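Local structure of taurine:2-oxoglutarate aminotransferase (Bifidobacterium kashiwanohense PV20-2, 6JIX) at residues G155-F160 and P387-N392; M179-Y184 and R382-P387; S393-I398 and R412-N417. The protein probably transfers the amino group of taurine to 2-oxoglutarate, using pyridoxal 5'-phosphate as cofactor in the manner of class-III aminotransferases. All coordinates share one frame; numbering follows the deposited sequence.

Interaction 1 of 3, residues G155-F160 and P387-N392; sequences GDWRRF and PYHTPN
The indole of Trp157 lies flat against the imidazole of His389 in an offset stack, the five-membered ring and the imidazole having centroids 3.7 Å apart and planes only 7° from parallel. Trp157 CG sits over the middle of the imidazole, while CB of the same tryptophan makes a CH-pi contact with that ring, 3.7 Å from its centroid. The opposite face of the indole is backed by CG of Arg158, which leaves the tryptophan sandwiched between an aliphatic chain and a heteroaromatic ring. His389 reaches this place because its CG stands anti to the backbone N (chi1 -160°), which swings the imidazole from the type II turn Pro387-Thr390 onto the indole face.

Tyr388 meets the indole differently. The edge of Trp157 points at the tyrosine face in an offset edge-to-face pair, with Trp157 CD1 3.7 Å from Tyr388 CZ. The phenol oxygen ends beside the backbone of 155-160, Tyr388 OH lying 2.9 Å from Trp157 N. Phe160 completes the aromatic cluster more loosely, its CE2 4.1 Å from His389 CE1.

The backbone under the indole is shaped by Asp156, whose OD2 caps the turn by accepting from Arg158 N, while OD1 forms a salt bridge with Arg158 NH2 and also accepts from Asn225. Glu413 binds both Trp157 NE1 and the backbone N of His389, and Gln309 of the second subunit packs on Trp157. The two segments are therefore joined mainly by ring stacking, with a shared carboxylate fixing the edge of the indole and probably enriching the electron density of its pi system.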
ATOM      1  N   GLY A 155      15.647   6.805  -7.642  1.00 30.64           N
ATOM      2  CA  GLY A 155      16.536   7.668  -8.402  1.00 27.99           C
ATOM      3  C   GLY A 155      15.883   8.531  -9.467  1.00 30.44           C
ATOM      4  O   GLY A 155      16.277   9.695  -9.648  1.00 37.39           O
ATOM      5  N   ASP A 156      14.894   7.995 -10.189  1.00 31.56           N
ATOM      6  CA  ASP A 156      14.419   8.726 -11.355  1.00 31.19           C
ATOM      7  C   ASP A 156      13.576   9.933 -10.924  1.00 32.64           C
ATOM      8  O   ASP A 156      13.195  10.094  -9.757  1.00 31.86           O
ATOM      9  CB  ASP A 156      13.682   7.797 -12.341  1.00 31.93           C
ATOM     10  CG  ASP A 156      12.314   7.288 -11.832  1.00 33.49           C
ATOM     11  OD1 ASP A 156      11.935   6.150 -12.223  1.00 24.62           O
ATOM     12  OD2 ASP A 156      11.614   8.013 -11.077  1.00 38.07           O
ATOM     13  N   TRP A 157      13.301  10.799 -11.902  1.00 34.03           N
ATOM     14  CA  TRP A 157      12.797  12.140 -11.643  1.00 30.96           C
ATOM     15  C   TRP A 157      11.422  12.164 -10.988  1.00 30.62           C
ATOM     16  O   TRP A 157      10.989  13.235 -10.556  1.00 30.05           O
ATOM     17  CB  TRP A 157      12.771  12.932 -12.956  1.00 33.08           C
ATOM     18  CG  TRP A 157      12.085  12.228 -14.126  1.00 33.83           C
ATOM     19  CD1 TRP A 157      12.695  11.574 -15.160  1.00 33.53           C
ATOM     20  CD2 TRP A 157      10.672  12.150 -14.382  1.00 30.94           C
ATOM     21  NE1 TRP A 157      11.752  11.078 -16.028  1.00 32.32           N
ATOM     22  CE2 TRP A 157      10.504  11.421 -15.578  1.00 31.03           C
ATOM     23  CE3 TRP A 157       9.538  12.623 -13.717  1.00 32.71           C
ATOM     24  CZ2 TRP A 157       9.249  11.153 -16.122  1.00 27.27           C
ATOM     25  CZ3 TRP A 157       8.283  12.346 -14.256  1.00 34.54           C
ATOM     26  CH2 TRP A 157       8.153  11.618 -15.445  1.00 32.15           C
ATOM     27  N   ARG A 158      10.726  11.030 -10.895  1.00 31.66           N
ATOM     28  CA  ARG A 158       9.460  11.014 -10.167  1.00 31.26           C
ATOM     29  C   ARG A 158       9.640  11.331  -8.686  1.00 33.41           C
ATOM     30  O   ARG A 158       8.645  11.595  -7.996  1.00 38.91           O
ATOM     31  CB  ARG A 158       8.776   9.662 -10.358  1.00 33.64           C
ATOM     32  CG  ARG A 158       8.266   9.444 -11.790  1.00 32.33           C
ATOM     33  CD  ARG A 158       7.559   8.126 -11.914  1.00 28.79           C
ATOM     34  NE  ARG A 158       8.512   7.042 -12.101  1.00 31.44           N
ATOM     35  CZ  ARG A 158       8.165   5.785 -12.347  1.00 31.31           C
ATOM     36  NH1 ARG A 158       6.883   5.459 -12.420  1.00 25.21           N
ATOM     37  NH2 ARG A 158       9.099   4.859 -12.523  1.00 32.37           N
ATOM     38  N   ARG A 159      10.880  11.279  -8.187  1.00 29.70           N
ATOM     39  CA  ARG A 159      11.213  11.699  -6.830  1.00 29.74           C
ATOM     40  C   ARG A 159      11.114  13.220  -6.626  1.00 33.26           C
ATOM     41  O   ARG A 159      10.886  13.662  -5.494  1.00 32.97           O
ATOM     42  CB  ARG A 159      12.631  11.210  -6.498  1.00 29.87           C
ATOM     43  CG  ARG A 159      13.427  12.130  -5.580  1.00 30.45           C
ATOM     44  CD  ARG A 159      14.628  11.412  -5.017  1.00 27.43           C
ATOM     45  NE  ARG A 159      15.550  11.066  -6.085  1.00 27.46           N
ATOM     46  CZ  ARG A 159      16.477  11.889  -6.566  1.00 26.81           C
ATOM     47  NH1 ARG A 159      16.607  13.107  -6.060  1.00 28.06           N
ATOM     48  NH2 ARG A 159      17.277  11.498  -7.554  1.00 28.59           N
ATOM     49  N   PHE A 160      11.256  14.027  -7.690  1.00 30.33           N
ATOM     50  CA  PHE A 160      11.332  15.478  -7.528  1.00 26.59           C
ATOM     51  C   PHE A 160      10.058  16.025  -6.882  1.00 35.37           C
ATOM     52  O   PHE A 160      10.116  16.925  -6.026  1.00 30.09           O
ATOM     53  CB  PHE A 160      11.604  16.156  -8.877  1.00 21.11           C
ATOM     54  CG  PHE A 160      12.880  15.713  -9.547  1.00 25.26           C
ATOM     55  CD1 PHE A 160      13.802  14.901  -8.882  1.00 29.70           C
ATOM     56  CD2 PHE A 160      13.163  16.109 -10.848  1.00 22.62           C
ATOM     57  CE1 PHE A 160      14.988  14.472  -9.517  1.00 27.80           C
ATOM     58  CE2 PHE A 160      14.336  15.695 -11.492  1.00 23.82           C
ATOM     59  CZ  PHE A 160      15.252  14.865 -10.829  1.00 26.02           C
ATOM     60  N   PRO A 387      16.781  11.610 -24.563  1.00 43.00           N
ATOM     61  CA  PRO A 387      17.760  11.680 -23.465  1.00 40.74           C
ATOM     62  C   PRO A 387      17.046  11.848 -22.134  1.00 36.80           C
ATOM     63  O   PRO A 387      15.861  12.186 -22.081  1.00 36.98           O
ATOM     64  CB  PRO A 387      18.631  12.900 -23.802  1.00 34.33           C
ATOM     65  CG  PRO A 387      17.876  13.670 -24.858  1.00 32.87           C
ATOM     66  CD  PRO A 387      16.630  12.902 -25.256  1.00 40.13           C
ATOM     67  N   TYR A 388      17.790  11.626 -21.046  1.00 39.30           N
ATOM     68  CA  TYR A 388      17.177  11.547 -19.722  1.00 35.75           C
ATOM     69  C   TYR A 388      16.229  12.713 -19.471  1.00 33.14           C
ATOM     70  O   TYR A 388      16.596  13.882 -19.625  1.00 36.01           O
ATOM     71  CB  TYR A 388      18.243  11.497 -18.616  1.00 32.14           C
ATOM     72  CG  TYR A 388      17.596  11.280 -17.252  1.00 38.02           C
ATOM     73  CD1 TYR A 388      17.036  10.047 -16.915  1.00 32.34           C
ATOM     74  CD2 TYR A 388      17.481  12.324 -16.333  1.00 32.26           C
ATOM     75  CE1 TYR A 388      16.419   9.848 -15.693  1.00 31.90           C
ATOM     76  CE2 TYR A 388      16.859  12.133 -15.107  1.00 32.36           C
ATOM     77  CZ  TYR A 388      16.326  10.889 -14.793  1.00 33.72           C
ATOM     78  OH  TYR A 388      15.702  10.685 -13.576  1.00 32.61           O
ATOM     79  N   HIS A 389      14.996  12.379 -19.086  1.00 30.75           N
ATOM     80  CA  HIS A 389      14.012  13.363 -18.623  1.00 36.43           C
ATOM     81  C   HIS A 389      13.727  14.453 -19.659  1.00 33.48           C
ATOM     82  O   HIS A 389      13.530  15.621 -19.318  1.00 43.26           O
ATOM     83  CB  HIS A 389      14.446  13.995 -17.298  1.00 34.30           C
ATOM     84  CG  HIS A 389      13.313  14.617 -16.542  1.00 35.27           C
ATOM     85  ND1 HIS A 389      13.502  15.460 -15.468  1.00 34.48           N
ATOM     86  CD2 HIS A 389      11.971  14.515 -16.709  1.00 32.67           C
ATOM     87  CE1 HIS A 389      12.326  15.850 -15.005  1.00 30.65           C
ATOM     88  NE2 HIS A 389      11.382  15.298 -15.745  1.00 33.58           N
ATOM     89  N   THR A 390      13.707  14.083 -20.929  1.00 35.92           N
ATOM     90  CA  THR A 390      13.408  15.056 -21.971  1.00 39.44           C
ATOM     91  C   THR A 390      11.936  15.471 -21.929  1.00 40.06           C
ATOM     92  O   THR A 390      11.051  14.634 -21.700  1.00 42.96           O
ATOM     93  CB  THR A 390      13.755  14.501 -23.354  1.00 36.72           C
ATOM     94  OG1 THR A 390      13.863  15.593 -24.273  1.00 40.77           O
ATOM     95  CG2 THR A 390      12.690  13.524 -23.836  1.00 35.78           C
ATOM     96  N   PRO A 391      11.637  16.746 -22.162  1.00 44.78           N
ATOM     97  CA  PRO A 391      10.254  17.139 -22.445  1.00 45.58           C
ATOM     98  C   PRO A 391       9.873  16.798 -23.878  1.00 45.81           C
ATOM     99  O   PRO A 391      10.691  16.856 -24.807  1.00 48.27           O
ATOM    100  CB  PRO A 391      10.268  18.657 -22.219  1.00 42.67           C
ATOM    101  CG  PRO A 391      11.663  19.059 -22.546  1.00 30.90           C
ATOM    102  CD  PRO A 391      12.554  17.901 -22.159  1.00 36.03           C
ATOM    103  N   ASN A 392       8.609  16.424 -24.055  1.00 43.50           N
ATOM    104  CA  ASN A 392       8.117  16.039 -25.378  1.00 46.55           C
ATOM    105  C   ASN A 392       8.919  14.863 -25.940  1.00 40.57           C
ATOM    106  O   ASN A 392       9.476  14.924 -27.041  1.00 41.09           O
ATOM    107  CB  ASN A 392       8.142  17.234 -26.328  1.00 43.52           C
ATOM    108  CG  ASN A 392       7.650  18.497 -25.662  1.00 50.06           C
ATOM    109  OD1 ASN A 392       6.526  18.548 -25.159  1.00 53.51           O
ATOM    110  ND2 ASN A 392       8.498  19.514 -25.624  1.00 49.18           N
TER

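Interaction 2 of 3, residues M179-Y184 and R382-P387; sequences MYEDGY and RELMAP
Arg382 grips the end of the short helix 179-182 through two hydrogen bonds from a single nitrogen. Its NH1 donates to Tyr180 O at 2.8 Å, in the carbonyl plane and on a lone pair, and to Tyr184 O at 2.9 Å along a straighter path (166°). Both oxygens lie close to the guanidinium plane.

Stacking adds to this polar grip. The guanidinium lies flat on the ring of Tyr180, the planes 8° apart, in an off-centre cation-pi contact with CZ of Arg382 4.4 Å from the ring centroid. Arg382 CD rests over the same face, and CG touches the phenol oxygen, 3.4 Å from Tyr180 OH. The extended run from CG to NE draws the arginine chain across the ring.

Leucine contacts are lighter: Leu384 CD1 lies 3.6 Å from Glu181 CD, a van der Waals touch on the carboxylate, and Leu384 CD2 reaches the edge of the Tyr180 ring. Val376 of strand 370-376 also touches Tyr180.

Gly183, at positive phi just after the helix, forms a Schellman motif with the bonds Tyr184 N to Met179 O and Gly183 N to Tyr180 O; the arginine clamps this C-terminal turn, sharing Tyr180 O with Gly183 N and taking Tyr184 O just past the motif.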
ATOM      1  N   MET A 179      25.709   0.574 -19.170  1.00 26.37           N
ATOM      2  CA  MET A 179      26.878   0.360 -20.020  1.00 30.32           C
ATOM      3  C   MET A 179      26.752   1.053 -21.372  1.00 31.47           C
ATOM      4  O   MET A 179      27.636   1.820 -21.764  1.00 30.43           O
ATOM      5  CB  MET A 179      27.126  -1.131 -20.191  1.00 29.65           C
ATOM      6  CG  MET A 179      28.068  -1.626 -19.141  1.00 30.78           C
ATOM      7  SD  MET A 179      28.458  -3.344 -19.367  1.00 46.32           S
ATOM      8  CE  MET A 179      30.212  -3.206 -19.720  1.00 36.94           C
ATOM      9  N   TYR A 180      25.664   0.803 -22.107  1.00 30.10           N
ATOM     10  CA  TYR A 180      25.544   1.414 -23.426  1.00 25.20           C
ATOM     11  C   TYR A 180      25.540   2.939 -23.339  1.00 30.26           C
ATOM     12  O   TYR A 180      26.317   3.612 -24.026  1.00 30.43           O
ATOM     13  CB  TYR A 180      24.298   0.913 -24.145  1.00 27.90           C
ATOM     14  CG  TYR A 180      24.171   1.524 -25.520  1.00 34.76           C
ATOM     15  CD1 TYR A 180      24.737   0.909 -26.642  1.00 31.62           C
ATOM     16  CD2 TYR A 180      23.513   2.742 -25.701  1.00 34.41           C
ATOM     17  CE1 TYR A 180      24.636   1.487 -27.901  1.00 29.55           C
ATOM     18  CE2 TYR A 180      23.404   3.325 -26.964  1.00 30.65           C
ATOM     19  CZ  TYR A 180      23.968   2.701 -28.053  1.00 31.63           C
ATOM     20  OH  TYR A 180      23.856   3.303 -29.293  1.00 36.35           O
ATOM     21  N   GLU A 181      24.679   3.512 -22.487  1.00 32.70           N
ATOM     22  CA  GLU A 181      24.550   4.969 -22.442  1.00 27.41           C
ATOM     23  C   GLU A 181      25.818   5.664 -21.934  1.00 33.69           C
ATOM     24  O   GLU A 181      25.968   6.880 -22.115  1.00 31.01           O
ATOM     25  CB  GLU A 181      23.346   5.354 -21.587  1.00 30.44           C
ATOM     26  CG  GLU A 181      21.995   5.019 -22.223  1.00 32.30           C
ATOM     27  CD  GLU A 181      20.826   5.674 -21.514  1.00 30.03           C
ATOM     28  OE1 GLU A 181      21.063   6.638 -20.757  1.00 35.83           O
ATOM     29  OE2 GLU A 181      19.674   5.222 -21.721  1.00 32.95           O
ATOM     30  N   ASP A 182      26.705   4.941 -21.259  1.00 32.23           N
ATOM     31  CA  ASP A 182      27.944   5.511 -20.762  1.00 29.82           C
ATOM     32  C   ASP A 182      29.103   5.336 -21.740  1.00 34.87           C
ATOM     33  O   ASP A 182      30.196   5.839 -21.476  1.00 35.05           O
ATOM     34  CB  ASP A 182      28.313   4.882 -19.410  1.00 30.66           C
ATOM     35  CG  ASP A 182      27.292   5.187 -18.304  1.00 36.50           C
ATOM     36  OD1 ASP A 182      26.668   6.279 -18.306  1.00 39.00           O
ATOM     37  OD2 ASP A 182      27.128   4.319 -17.417  1.00 35.22           O
ATOM     38  N   GLY A 183      28.895   4.657 -22.863  1.00 35.26           N
ATOM     39  CA  GLY A 183      29.931   4.540 -23.867  1.00 30.24           C
ATOM     40  C   GLY A 183      30.670   3.219 -23.942  1.00 34.24           C
ATOM     41  O   GLY A 183      31.650   3.130 -24.690  1.00 37.33           O
ATOM     42  N   TYR A 184      30.257   2.199 -23.193  1.00 34.25           N
ATOM     43  CA  TYR A 184      30.945   0.910 -23.190  1.00 38.67           C
ATOM     44  C   TYR A 184      30.112  -0.147 -23.918  1.00 36.73           C
ATOM     45  O   TYR A 184      29.051   0.140 -24.485  1.00 32.23           O
ATOM     46  CB  TYR A 184      31.268   0.472 -21.761  1.00 39.92           C
ATOM     47  CG  TYR A 184      31.912   1.547 -20.914  1.00 35.49           C
ATOM     48  CD1 TYR A 184      33.280   1.803 -20.982  1.00 38.99           C
ATOM     49  CD2 TYR A 184      31.152   2.300 -20.045  1.00 35.61           C
ATOM     50  CE1 TYR A 184      33.865   2.791 -20.200  1.00 34.88           C
ATOM     51  CE2 TYR A 184      31.719   3.275 -19.266  1.00 39.55           C
ATOM     52  CZ  TYR A 184      33.073   3.518 -19.343  1.00 40.48           C
ATOM     53  OH  TYR A 184      33.607   4.499 -18.550  1.00 54.77           O
ATOM     54  N   ARG A 382      25.738   7.577 -30.852  1.00 44.70           N
ATOM     55  CA  ARG A 382      24.992   7.081 -29.689  1.00 34.97           C
ATOM     56  C   ARG A 382      24.000   8.114 -29.168  1.00 36.97           C
ATOM     57  O   ARG A 382      23.583   8.045 -28.010  1.00 34.51           O
ATOM     58  CB  ARG A 382      25.911   6.619 -28.550  1.00 34.63           C
ATOM     59  CG  ARG A 382      26.542   5.269 -28.799  1.00 31.99           C
ATOM     60  CD  ARG A 382      26.955   4.495 -27.550  1.00 25.41           C
ATOM     61  NE  ARG A 382      27.878   3.439 -27.967  1.00 33.08           N
ATOM     62  CZ  ARG A 382      28.401   2.501 -27.178  1.00 37.38           C
ATOM     63  NH1 ARG A 382      28.114   2.458 -25.881  1.00 31.69           N
ATOM     64  NH2 ARG A 382      29.224   1.594 -27.702  1.00 37.70           N
ATOM     65  N   GLU A 383      23.572   9.049 -30.016  1.00 35.79           N
ATOM     66  CA  GLU A 383      22.583  10.034 -29.598  1.00 36.27           C
ATOM     67  C   GLU A 383      21.247   9.354 -29.311  1.00 35.73           C
ATOM     68  O   GLU A 383      20.665   8.713 -30.193  1.00 36.41           O
ATOM     69  CB  GLU A 383      22.422  11.107 -30.664  1.00 29.40           C
ATOM     70  CG  GLU A 383      21.375  12.122 -30.286  1.00 35.25           C
ATOM     71  CD  GLU A 383      21.030  13.027 -31.434  1.00 48.30           C
ATOM     72  OE1 GLU A 383      20.089  13.841 -31.282  1.00 47.21           O
ATOM     73  OE2 GLU A 383      21.712  12.916 -32.484  1.00 50.72           O
ATOM     74  N   LEU A 384      20.771   9.474 -28.072  1.00 38.63           N
ATOM     75  CA  LEU A 384      19.544   8.796 -27.667  1.00 32.91           C
ATOM     76  C   LEU A 384      18.330   9.432 -28.334  1.00 33.47           C
ATOM     77  O   LEU A 384      18.320  10.623 -28.649  1.00 37.21           O
ATOM     78  CB  LEU A 384      19.390   8.829 -26.149  1.00 31.63           C
ATOM     79  CG  LEU A 384      20.602   8.294 -25.394  1.00 25.52           C
ATOM     80  CD1 LEU A 384      20.338   8.247 -23.912  1.00 24.64           C
ATOM     81  CD2 LEU A 384      20.932   6.919 -25.915  1.00 28.84           C
ATOM     82  N   MET A 385      17.310   8.611 -28.576  1.00 35.18           N
ATOM     83  CA  MET A 385      16.072   9.117 -29.152  1.00 34.62           C
ATOM     84  C   MET A 385      15.295   9.953 -28.147  1.00 36.21           C
ATOM     85  O   MET A 385      14.477  10.803 -28.532  1.00 32.93           O
ATOM     86  CB  MET A 385      15.219   7.957 -29.653  1.00 34.68           C
ATOM     87  CG  MET A 385      13.875   8.382 -30.193  1.00 36.05           C
ATOM     88  SD  MET A 385      14.006   9.087 -31.847  1.00 37.34           S
ATOM     89  CE  MET A 385      14.310   7.634 -32.868  1.00 32.67           C
ATOM     90  N   ALA A 386      15.506   9.703 -26.868  1.00 36.73           N
ATOM     91  CA  ALA A 386      14.951  10.547 -25.812  1.00 38.10           C
ATOM     92  C   ALA A 386      15.962  10.559 -24.672  1.00 41.34           C
ATOM     93  O   ALA A 386      16.025   9.604 -23.879  1.00 43.21           O
ATOM     94  CB  ALA A 386      13.585  10.050 -25.343  1.00 26.56           C
ATOM     95  N   PRO A 387      16.781  11.610 -24.563  1.00 43.00           N
ATOM     96  CA  PRO A 387      17.760  11.680 -23.465  1.00 40.74           C
ATOM     97  C   PRO A 387      17.046  11.848 -22.134  1.00 36.80           C
ATOM     98  O   PRO A 387      15.861  12.186 -22.081  1.00 36.98           O
ATOM     99  CB  PRO A 387      18.631  12.900 -23.802  1.00 34.33           C
ATOM    100  CG  PRO A 387      17.876  13.670 -24.858  1.00 32.87           C
ATOM    101  CD  PRO A 387      16.630  12.902 -25.256  1.00 40.13           C
TER

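Interaction 3 of 3, residues S393-I398 and R412-N417; sequences SVMPQI and RETNIN
Glu413 is met through its backbone, its carbonyl O lying 3.3 Å from CG of Met395; its CB points away from the helix, and its carboxylate serves the aromatic cluster of 155-160 and 387-392. It stands within the type II' turn Arg412-Asn415, which is closed by a bond from Asn415 N to Arg412 O.

At Thr414 the sulfur of Met395 lies beside the main chain, SD being 4.1 Å from Thr414 CA. Thr414 CB points away from the helix, and its OG1 bonds to Ile375 O. Asn415 then begins the strand, and its backbone O is 3.6 Å from Met395 CE.

The methyl continues to Ile416, with Met395 CE 3.9 Å from Ile416 CG1. Bends at chi2 (-72°) and chi3 (-44°) curl the methionine chain so that it follows the backbone from the turn into the strand. Replacing Met395 by an alanine removes CG, SD and CE, which would probably open a gap beside Thr414 and leave Ile416 CG1 without this neighbour. One helical turn on, Ile398 CG2 packs 3.7 Å from Ile416 CD1, the two side chains crossing at about a right angle.

Ser393 OG accepts from Met395 N (3.0 Å), a capping bond in the turn that leads into the helix. Ile375 touches both Met395 and Ile416, and helix 426-447 packs on Ile398. Helix 395-404 thus packs on the antiparallel sheet 361-367, 370-376 and 415-418, an alpha+beta arrangement consistent with the small C-terminal domain of fold type I PLP enzymes.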
ATOM      1  N   SER A 393       9.017  13.805 -25.140  1.00 36.94           N
ATOM      2  CA  SER A 393       9.580  12.550 -25.617  1.00 40.50           C
ATOM      3  C   SER A 393       8.740  11.992 -26.764  1.00 37.88           C
ATOM      4  O   SER A 393       7.512  11.925 -26.672  1.00 35.45           O
ATOM      5  CB  SER A 393       9.643  11.548 -24.468  1.00 36.57           C
ATOM      6  OG  SER A 393       9.747  10.224 -24.951  1.00 34.29           O
ATOM      7  N   VAL A 394       9.407  11.586 -27.851  1.00 35.22           N
ATOM      8  CA  VAL A 394       8.716  10.927 -28.959  1.00 34.95           C
ATOM      9  C   VAL A 394       8.430   9.463 -28.687  1.00 39.42           C
ATOM     10  O   VAL A 394       7.794   8.804 -29.518  1.00 38.65           O
ATOM     11  CB  VAL A 394       9.520  10.960 -30.273  1.00 34.33           C
ATOM     12  CG1 VAL A 394       9.707  12.373 -30.740  1.00 41.93           C
ATOM     13  CG2 VAL A 394      10.865  10.260 -30.087  1.00 31.78           C
ATOM     14  N   MET A 395       8.902   8.918 -27.572  1.00 38.89           N
ATOM     15  CA  MET A 395       8.716   7.492 -27.344  1.00 37.91           C
ATOM     16  C   MET A 395       7.245   7.091 -27.259  1.00 35.98           C
ATOM     17  O   MET A 395       6.910   5.998 -27.748  1.00 32.47           O
ATOM     18  CB  MET A 395       9.508   7.076 -26.096  1.00 32.86           C
ATOM     19  CG  MET A 395      10.996   7.392 -26.216  1.00 27.88           C
ATOM     20  SD  MET A 395      11.910   6.337 -27.378  1.00 37.53           S
ATOM     21  CE  MET A 395      11.270   4.724 -26.968  1.00 35.67           C
ATOM     22  N   PRO A 396       6.332   7.894 -26.702  1.00 38.28           N
ATOM     23  CA  PRO A 396       4.916   7.480 -26.726  1.00 39.58           C
ATOM     24  C   PRO A 396       4.372   7.290 -28.136  1.00 38.64           C
ATOM     25  O   PRO A 396       3.542   6.401 -28.361  1.00 43.61           O
ATOM     26  CB  PRO A 396       4.208   8.612 -25.965  1.00 31.47           C
ATOM     27  CG  PRO A 396       5.247   9.144 -25.049  1.00 30.46           C
ATOM     28  CD  PRO A 396       6.552   9.038 -25.796  1.00 34.55           C
ATOM     29  N   GLN A 397       4.807   8.113 -29.090  1.00 37.79           N
ATOM     30  CA  GLN A 397       4.479   7.899 -30.498  1.00 38.25           C
ATOM     31  C   GLN A 397       4.787   6.468 -30.931  1.00 37.17           C
ATOM     32  O   GLN A 397       3.958   5.802 -31.563  1.00 39.22           O
ATOM     33  CB  GLN A 397       5.291   8.877 -31.340  1.00 38.69           C
ATOM     34  CG  GLN A 397       4.574   9.580 -32.445  1.00 41.19           C
ATOM     35  CD  GLN A 397       5.463  10.636 -33.076  1.00 56.38           C
ATOM     36  OE1 GLN A 397       6.036  11.484 -32.379  1.00 56.21           O
ATOM     37  NE2 GLN A 397       5.632  10.555 -34.397  1.00 54.64           N
ATOM     38  N   ILE A 398       5.998   5.991 -30.615  1.00 36.86           N
ATOM     39  CA  ILE A 398       6.409   4.626 -30.947  1.00 37.07           C
ATOM     40  C   ILE A 398       5.552   3.609 -30.207  1.00 35.95           C
ATOM     41  O   ILE A 398       5.134   2.588 -30.772  1.00 35.48           O
ATOM     42  CB  ILE A 398       7.893   4.423 -30.600  1.00 34.43           C
ATOM     43  CG1 ILE A 398       8.758   5.532 -31.192  1.00 34.16           C
ATOM     44  CG2 ILE A 398       8.340   3.030 -31.010  1.00 31.48           C
ATOM     45  CD1 ILE A 398      10.200   5.435 -30.765  1.00 37.28           C
ATOM     46  N   ARG A 412      10.253   3.515 -20.480  1.00 35.05           N
ATOM     47  CA  ARG A 412      10.656   4.748 -19.823  1.00 28.08           C
ATOM     48  C   ARG A 412      11.877   5.289 -20.542  1.00 29.06           C
ATOM     49  O   ARG A 412      12.597   4.556 -21.228  1.00 32.50           O
ATOM     50  CB  ARG A 412      10.943   4.536 -18.331  1.00 26.52           C
ATOM     51  CG  ARG A 412       9.650   4.357 -17.506  1.00 29.37           C
ATOM     52  CD  ARG A 412       9.879   4.583 -16.023  1.00 30.41           C
ATOM     53  NE  ARG A 412      10.263   5.962 -15.750  1.00 28.59           N
ATOM     54  CZ  ARG A 412       9.399   6.923 -15.448  1.00 29.58           C
ATOM     55  NH1 ARG A 412       8.098   6.656 -15.367  1.00 25.86           N
ATOM     56  NH2 ARG A 412       9.840   8.149 -15.229  1.00 30.84           N
ATOM     57  N   GLU A 413      12.079   6.596 -20.437  1.00 24.65           N
ATOM     58  CA  GLU A 413      13.274   7.231 -20.999  1.00 29.53           C
ATOM     59  C   GLU A 413      13.358   6.896 -22.486  1.00 32.28           C
ATOM     60  O   GLU A 413      12.445   7.278 -23.243  1.00 30.98           O
ATOM     61  CB  GLU A 413      14.487   6.800 -20.168  1.00 28.27           C
ATOM     62  CG  GLU A 413      14.569   7.421 -18.780  1.00 29.78           C
ATOM     63  CD  GLU A 413      13.851   8.761 -18.681  1.00 34.33           C
ATOM     64  OE1 GLU A 413      14.073   9.651 -19.545  1.00 35.58           O
ATOM     65  OE2 GLU A 413      13.063   8.921 -17.724  1.00 31.95           O
ATOM     66  N   THR A 414      14.415   6.232 -22.953  1.00 25.47           N
ATOM     67  CA  THR A 414      14.683   6.004 -24.366  1.00 30.22           C
ATOM     68  C   THR A 414      14.493   4.536 -24.733  1.00 33.08           C
ATOM     69  O   THR A 414      15.056   4.072 -25.731  1.00 30.07           O
ATOM     70  CB  THR A 414      16.108   6.482 -24.725  1.00 34.00           C
ATOM     71  OG1 THR A 414      16.200   6.828 -26.111  1.00 33.18           O
ATOM     72  CG2 THR A 414      17.168   5.420 -24.448  1.00 28.96           C
ATOM     73  N   ASN A 415      13.702   3.796 -23.942  1.00 35.80           N
ATOM     74  CA  ASN A 415      13.602   2.348 -24.073  1.00 29.18           C
ATOM     75  C   ASN A 415      12.202   1.890 -24.428  1.00 25.53           C
ATOM     76  O   ASN A 415      11.203   2.533 -24.096  1.00 29.22           O
ATOM     77  CB  ASN A 415      14.026   1.639 -22.798  1.00 20.98           C
ATOM     78  CG  ASN A 415      15.348   2.130 -22.309  1.00 26.61           C
ATOM     79  OD1 ASN A 415      15.420   2.980 -21.406  1.00 26.92           O
ATOM     80  ND2 ASN A 415      16.416   1.650 -22.936  1.00 28.25           N
ATOM     81  N   ILE A 416      12.167   0.751 -25.109  1.00 29.08           N
ATOM     82  CA  ILE A 416      10.974  -0.060 -25.268  1.00 29.44           C
ATOM     83  C   ILE A 416      11.195  -1.333 -24.471  1.00 29.70           C
ATOM     84  O   ILE A 416      12.215  -2.013 -24.639  1.00 29.89           O
ATOM     85  CB  ILE A 416      10.676  -0.372 -26.744  1.00 27.04           C
ATOM     86  CG1 ILE A 416      10.731   0.915 -27.576  1.00 29.65           C
ATOM     87  CG2 ILE A 416       9.306  -0.975 -26.855  1.00 28.32           C
ATOM     88  CD1 ILE A 416      10.444   0.732 -29.038  1.00 22.39           C
ATOM     89  N   ASN A 417      10.260  -1.636 -23.581  1.00 30.68           N
ATOM     90  CA  ASN A 417      10.309  -2.901 -22.869  1.00 32.71           C
ATOM     91  C   ASN A 417       9.657  -3.989 -23.699  1.00 32.46           C
ATOM     92  O   ASN A 417       8.704  -3.744 -24.446  1.00 34.50           O
ATOM     93  CB  ASN A 417       9.590  -2.809 -21.522  1.00 30.96           C
ATOM     94  CG  ASN A 417      10.203  -1.772 -20.608  1.00 33.80           C
ATOM     95  OD1 ASN A 417      11.425  -1.623 -20.566  1.00 28.10           O
ATOM     96  ND2 ASN A 417       9.359  -1.051 -19.863  1.00 33.54           N
TER

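How the interactions relate
The three contacts cluster in one region of the subunit, with centres 13 to 15 Å apart. Pro387 belongs to both interaction 1 and interaction 2. Glu413 of interaction 3 bridges to interaction 1, its OE1 2.9 Å from His389 N and its OE2 3.0 Å from Trp157 NE1. Thr414 makes the corresponding link to interaction 2, OG1 lying 3.1 Å from Ala386 N. Interaction 1 comes closest to the cofactor, the side chain of Asp156 being about 8 Å from it; separately, the Trp157 side chain is about 6 Å from that of Trp23, which binds a glutamate. Interaction 2 is remote from these sites, whereas Ile416 in interaction 3 neighbours glutamate-binding Thr409.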